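Local structure of dihydrofolate reductase (Schistosoma mansoni, 3VCO) at residues 51-54 and 55-59; 136-139 and 140-144. The protein reduces 7,8-dihydrofolate to tetrahydrofolate with NADPH, supplying the one-carbon pathways that make thymidylate, purines and glycine. All coordinates share one frame; numbering follows the deposited sequence.

Interaction 1 (51-54 and 55-59); sequences FFKT and VTTKA
Phe51 and Val55, one turn apart near the C-terminal end of helix 46-57, meet through a methyl group laid over an aromatic face. Val55 CG2 stands 3.9 Å from the centroid of the Phe51 ring, displaced toward the rim, and comes closest to Phe51 CE1, at 3.6 Å. The neighbouring pair repeats the theme with better centring: Thr56 CG2 lies 4.1 Å from the centroid of the Phe52 ring, only 11° off the ring normal, a second CH-pi contact. Both rings leave the backbone with CG opposite the backbone N, and although each CB starts away from the following turn, the far end of the ring comes back to it.

With its methyl over the ring, Thr56 has its hydroxyl wedged between backbone N and carbonyl carbon (chi1 63°). Thr56 OG1 thereby donates to Phe52 O at 2.9 Å, from above the carbonyl plane, while Thr56 N also bonds to that oxygen, so Phe52 O takes two donors. Thr56 OG1 is also hydrogen-bonded to Arg87, which by similarity binds substrate. On Thr57 the hydroxyl lies opposite its own carbonyl carbon, beside the backbone N, and Thr57 OG1 makes a weak bond to Lys53 O at 2.9 Å while lying 3.5 Å from Lys53 CD. Lys58, the first residue to leave helical angles, still bonds its N to Thr54 O at 3.1 Å.

Phe51, Phe52 and Lys53 belong to the substrate site by similarity. Methyls pack over one face of each ring, and Val55 offers nothing more. Thr56 divides its chemistry: its methyl faces the Phe52 ring, whereas Thr56 OG1 grips a carbonyl of its own helix and ties that turn to Arg87, probably helping to position the arginine.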
loop_
_atom_site.group_PDB
_atom_site.type_symbol
_atom_site.label_atom_id
_atom_site.label_comp_id
_atom_site.label_asym_id
_atom_site.label_seq_id
_atom_site.Cartn_x
_atom_site.Cartn_y
_atom_site.Cartn_z
ATOM N N PHE A 51 -1.148 11.748 1.268
ATOM C CA PHE A 51 -2.022 10.873 0.496
ATOM C C PHE A 51 -2.023 9.488 1.117
ATOM O O PHE A 51 -3.076 8.939 1.451
ATOM C CB PHE A 51 -1.562 10.836 -0.973
ATOM C CG PHE A 51 -2.249 9.771 -1.827
ATOM C CD1 PHE A 51 -3.571 9.921 -2.227
ATOM C CD2 PHE A 51 -1.550 8.660 -2.265
ATOM C CE1 PHE A 51 -4.197 8.955 -3.025
ATOM C CE2 PHE A 51 -2.161 7.703 -3.041
ATOM C CZ PHE A 51 -3.486 7.864 -3.439
ATOM N N PHE A 52 -0.825 8.962 1.350
ATOM C CA PHE A 52 -0.664 7.666 1.985
ATOM C C PHE A 52 -1.356 7.596 3.349
ATOM O O PHE A 52 -2.157 6.704 3.575
ATOM C CB PHE A 52 0.805 7.342 2.143
ATOM C CG PHE A 52 1.069 5.997 2.726
ATOM C CD1 PHE A 52 1.243 4.895 1.914
ATOM C CD2 PHE A 52 1.203 5.841 4.086
ATOM C CE1 PHE A 52 1.523 3.637 2.495
ATOM C CE2 PHE A 52 1.462 4.608 4.651
ATOM C CZ PHE A 52 1.622 3.513 3.868
ATOM N N LYS A 53 -1.023 8.525 4.240
ATOM C CA LYS A 53 -1.623 8.607 5.572
ATOM C C LYS A 53 -3.156 8.615 5.541
ATOM O O LYS A 53 -3.809 7.795 6.197
ATOM C CB LYS A 53 -1.113 9.839 6.331
ATOM C CG LYS A 53 -1.794 10.059 7.689
ATOM C CD LYS A 53 -1.273 9.109 8.750
ATOM C CE LYS A 53 -1.748 9.531 10.155
ATOM N NZ LYS A 53 -0.952 8.891 11.232
ATOM N N THR A 54 -3.715 9.546 4.785
ATOM C CA THR A 54 -5.160 9.625 4.564
ATOM C C THR A 54 -5.795 8.322 4.055
ATOM O O THR A 54 -6.711 7.791 4.686
ATOM C CB THR A 54 -5.509 10.765 3.588
ATOM O OG1 THR A 54 -5.064 12.004 4.150
ATOM C CG2 THR A 54 -7.006 10.838 3.354
ATOM N N VAL A 55 -5.293 7.812 2.933
ATOM C CA VAL A 55 -5.821 6.605 2.301
ATOM C C VAL A 55 -5.789 5.464 3.298
ATOM O O VAL A 55 -6.796 4.789 3.492
ATOM C CB VAL A 55 -5.028 6.244 0.989
ATOM C CG1 VAL A 55 -5.273 4.822 0.526
ATOM C CG2 VAL A 55 -5.376 7.207 -0.124
ATOM N N THR A 56 -4.659 5.270 3.973
ATOM C CA THR A 56 -4.522 4.090 4.823
ATOM C C THR A 56 -5.081 4.222 6.211
ATOM O O THR A 56 -5.292 3.227 6.870
ATOM C CB THR A 56 -3.054 3.613 4.942
ATOM O OG1 THR A 56 -2.282 4.633 5.575
ATOM C CG2 THR A 56 -2.471 3.244 3.478
ATOM N N THR A 57 -5.303 5.439 6.682
ATOM C CA THR A 57 -5.727 5.581 8.067
ATOM C C THR A 57 -7.225 5.742 8.192
ATOM O O THR A 57 -7.835 5.252 9.160
ATOM C CB THR A 57 -5.002 6.746 8.757
ATOM O OG1 THR A 57 -3.598 6.472 8.755
ATOM C CG2 THR A 57 -5.481 6.930 10.184
ATOM N N LYS A 58 -7.819 6.408 7.218
ATOM C CA LYS A 58 -9.259 6.656 7.272
ATOM C C LYS A 58 -10.092 5.381 7.369
ATOM O O LYS A 58 -10.059 4.532 6.482
ATOM C CB LYS A 58 -9.739 7.449 6.064
ATOM C CG LYS A 58 -11.206 7.866 6.204
ATOM C CD LYS A 58 -11.414 8.644 7.509
ATOM C CE LYS A 58 -12.895 8.996 7.772
ATOM N NZ LYS A 58 -13.509 9.837 6.697
ATOM N N ALA A 59 -10.873 5.256 8.434
ATOM C CA ALA A 59 -11.655 4.044 8.611
ATOM C C ALA A 59 -12.980 4.447 9.254
ATOM O O ALA A 59 -13.106 5.534 9.840
ATOM C CB ALA A 59 -10.921 3.079 9.475
#

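Interaction 2 (136-139 and 140-144); sequences LYKE and ALKQS
Lys138 leaves its helix with CG opposite the backbone N and runs extended until chi4 (-73°) bends its amine toward Lys142, whose own chain turns at chi3 (-112°). The two chains run alongside each other in a common direction, bringing Lys138 NZ to 3.4 Å from Lys142 NZ and 3.6 Å from Lys142 CD. Two donors of like charge this close would be expected to repel, so the pairing is probably costly unless solvent or an anion screens it. Beneath them the backbone keeps helical order: Lys142 N bonds to Lys138 O at 2.9 Å.

At the helix end, Gln143 folds its amide back through chi1 58° and a further bend at the next bond. Gln143 NE2 then donates to Ala140 O at 3.1 Å, close to its own amide plane, and Gln143 OE1 accepts from the backbone N atoms of Ile145 and Tyr146, so the amide bridges the helix end and the chain that follows.

Helix 134-142 packs on strand 23-29 through Tyr137 and Ala140, joined by Gln143 just beyond its end, with Tyr137 OH hydrogen-bonded to Val26 O. Tyr137, Lys138 and Leu141 also touch Pro166, and Phe165 meets the Tyr137 ring.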
loop_
_atom_site.group_PDB
_atom_site.type_symbol
_atom_site.label_atom_id
_atom_site.label_comp_id
_atom_site.label_asym_id
_atom_site.label_seq_id
_atom_site.Cartn_x
_atom_site.Cartn_y
_atom_site.Cartn_z
ATOM N N LEU A 136 4.223 -9.169 -2.761
ATOM C CA LEU A 136 2.859 -9.004 -2.221
ATOM C C LEU A 136 1.931 -8.385 -3.236
ATOM O O LEU A 136 0.767 -8.778 -3.360
ATOM C CB LEU A 136 2.880 -8.147 -0.962
ATOM C CG LEU A 136 3.472 -8.762 0.320
ATOM C CD1 LEU A 136 3.096 -7.949 1.521
ATOM C CD2 LEU A 136 3.028 -10.210 0.525
ATOM N N TYR A 137 2.426 -7.369 -3.946
ATOM C CA TYR A 137 1.640 -6.792 -5.025
ATOM C C TYR A 137 1.326 -7.901 -5.991
ATOM O O TYR A 137 0.240 -7.983 -6.521
ATOM C CB TYR A 137 2.460 -5.767 -5.793
ATOM C CG TYR A 137 2.734 -4.477 -5.057
ATOM C CD1 TYR A 137 1.776 -3.907 -4.240
ATOM C CD2 TYR A 137 3.956 -3.794 -5.236
ATOM C CE1 TYR A 137 2.022 -2.694 -3.603
ATOM C CE2 TYR A 137 4.213 -2.582 -4.582
ATOM C CZ TYR A 137 3.239 -2.055 -3.758
ATOM O OH TYR A 137 3.470 -0.846 -3.121
ATOM N N LYS A 138 2.315 -8.726 -6.285
ATOM C CA LYS A 138 2.090 -9.725 -7.328
ATOM C C LYS A 138 0.997 -10.698 -6.872
ATOM O O LYS A 138 0.039 -10.956 -7.593
ATOM C CB LYS A 138 3.365 -10.473 -7.661
ATOM C CG LYS A 138 3.178 -11.506 -8.780
ATOM C CD LYS A 138 4.508 -12.152 -9.212
ATOM C CE LYS A 138 4.340 -13.090 -10.422
ATOM N NZ LYS A 138 3.660 -14.374 -10.052
ATOM N N GLU A 139 1.129 -11.209 -5.653
ATOM C CA GLU A 139 0.102 -12.126 -5.133
ATOM C C GLU A 139 -1.261 -11.502 -5.070
ATOM O O GLU A 139 -2.257 -12.141 -5.426
ATOM C CB GLU A 139 0.489 -12.673 -3.765
ATOM C CG GLU A 139 1.513 -13.801 -3.908
ATOM C CD GLU A 139 2.184 -14.118 -2.610
ATOM O OE1 GLU A 139 1.637 -13.710 -1.561
ATOM O OE2 GLU A 139 3.256 -14.768 -2.641
ATOM N N ALA A 140 -1.316 -10.249 -4.621
ATOM C CA ALA A 140 -2.579 -9.520 -4.588
ATOM C C ALA A 140 -3.227 -9.355 -5.945
ATOM O O ALA A 140 -4.450 -9.427 -6.074
ATOM C CB ALA A 140 -2.369 -8.127 -3.921
ATOM N N LEU A 141 -2.425 -9.095 -6.976
ATOM C CA LEU A 141 -2.997 -8.884 -8.309
ATOM C C LEU A 141 -3.362 -10.198 -8.995
ATOM O O LEU A 141 -4.277 -10.237 -9.793
ATOM C CB LEU A 141 -1.977 -8.160 -9.224
ATOM C CG LEU A 141 -1.965 -6.661 -8.875
ATOM C CD1 LEU A 141 -0.816 -5.968 -9.567
ATOM C CD2 LEU A 141 -3.298 -6.076 -9.297
ATOM N N LYS A 142 -2.601 -11.248 -8.709
ATOM C CA LYS A 142 -2.737 -12.524 -9.419
ATOM C C LYS A 142 -3.940 -13.367 -8.915
ATOM O O LYS A 142 -4.480 -14.174 -9.667
ATOM C CB LYS A 142 -1.422 -13.332 -9.324
ATOM C CG LYS A 142 -1.282 -14.519 -10.291
ATOM C CD LYS A 142 0.187 -14.990 -10.583
ATOM C CE LYS A 142 0.640 -14.715 -12.057
ATOM N NZ LYS A 142 1.785 -15.578 -12.576
ATOM N N GLN A 143 -4.335 -13.212 -7.654
ATOM C CA GLN A 143 -5.489 -13.979 -7.134
ATOM C C GLN A 143 -6.801 -13.570 -7.808
ATOM O O GLN A 143 -6.973 -12.419 -8.195
ATOM C CB GLN A 143 -5.599 -13.941 -5.590
ATOM C CG GLN A 143 -5.710 -12.507 -4.931
ATOM C CD GLN A 143 -7.118 -11.888 -5.114
ATOM O OE1 GLN A 143 -8.100 -12.600 -5.080
ATOM N NE2 GLN A 143 -7.198 -10.571 -5.317
ATOM N N SER A 144 -7.708 -14.535 -7.949
ATOM C CA SER A 144 -8.952 -14.367 -8.685
ATOM C C SER A 144 -10.164 -14.599 -7.790
ATOM O O SER A 144 -11.143 -15.213 -8.214
ATOM C CB SER A 144 -8.970 -15.335 -9.864
ATOM O OG SER A 144 -8.498 -16.631 -9.504
#

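How the interactions relate
Both contacts occupy the last turns of a helix, yet they lie on opposite sides of the chain's centre, about 21 Å apart between centres. Interaction 1 belongs to the substrate side by similarity and interaction 2 to the NADP(+) side. In 51-59, aromatic faces carry the contact, with the buried Thr56 hydroxyl joining the backbone N on one carbonyl; in 136-144, two lysine amines meet toward the surface. The two helices pack on the same mixed sheet, but against different strands: helix 46-57 on 64-70, 125-130 and 148-156, helix 134-142 on 23-29. Mostly buried aromatic and methyl packing in interaction 1 thus contrasts with like-charged lysines and a glutamine amide at the helix end in interaction 2.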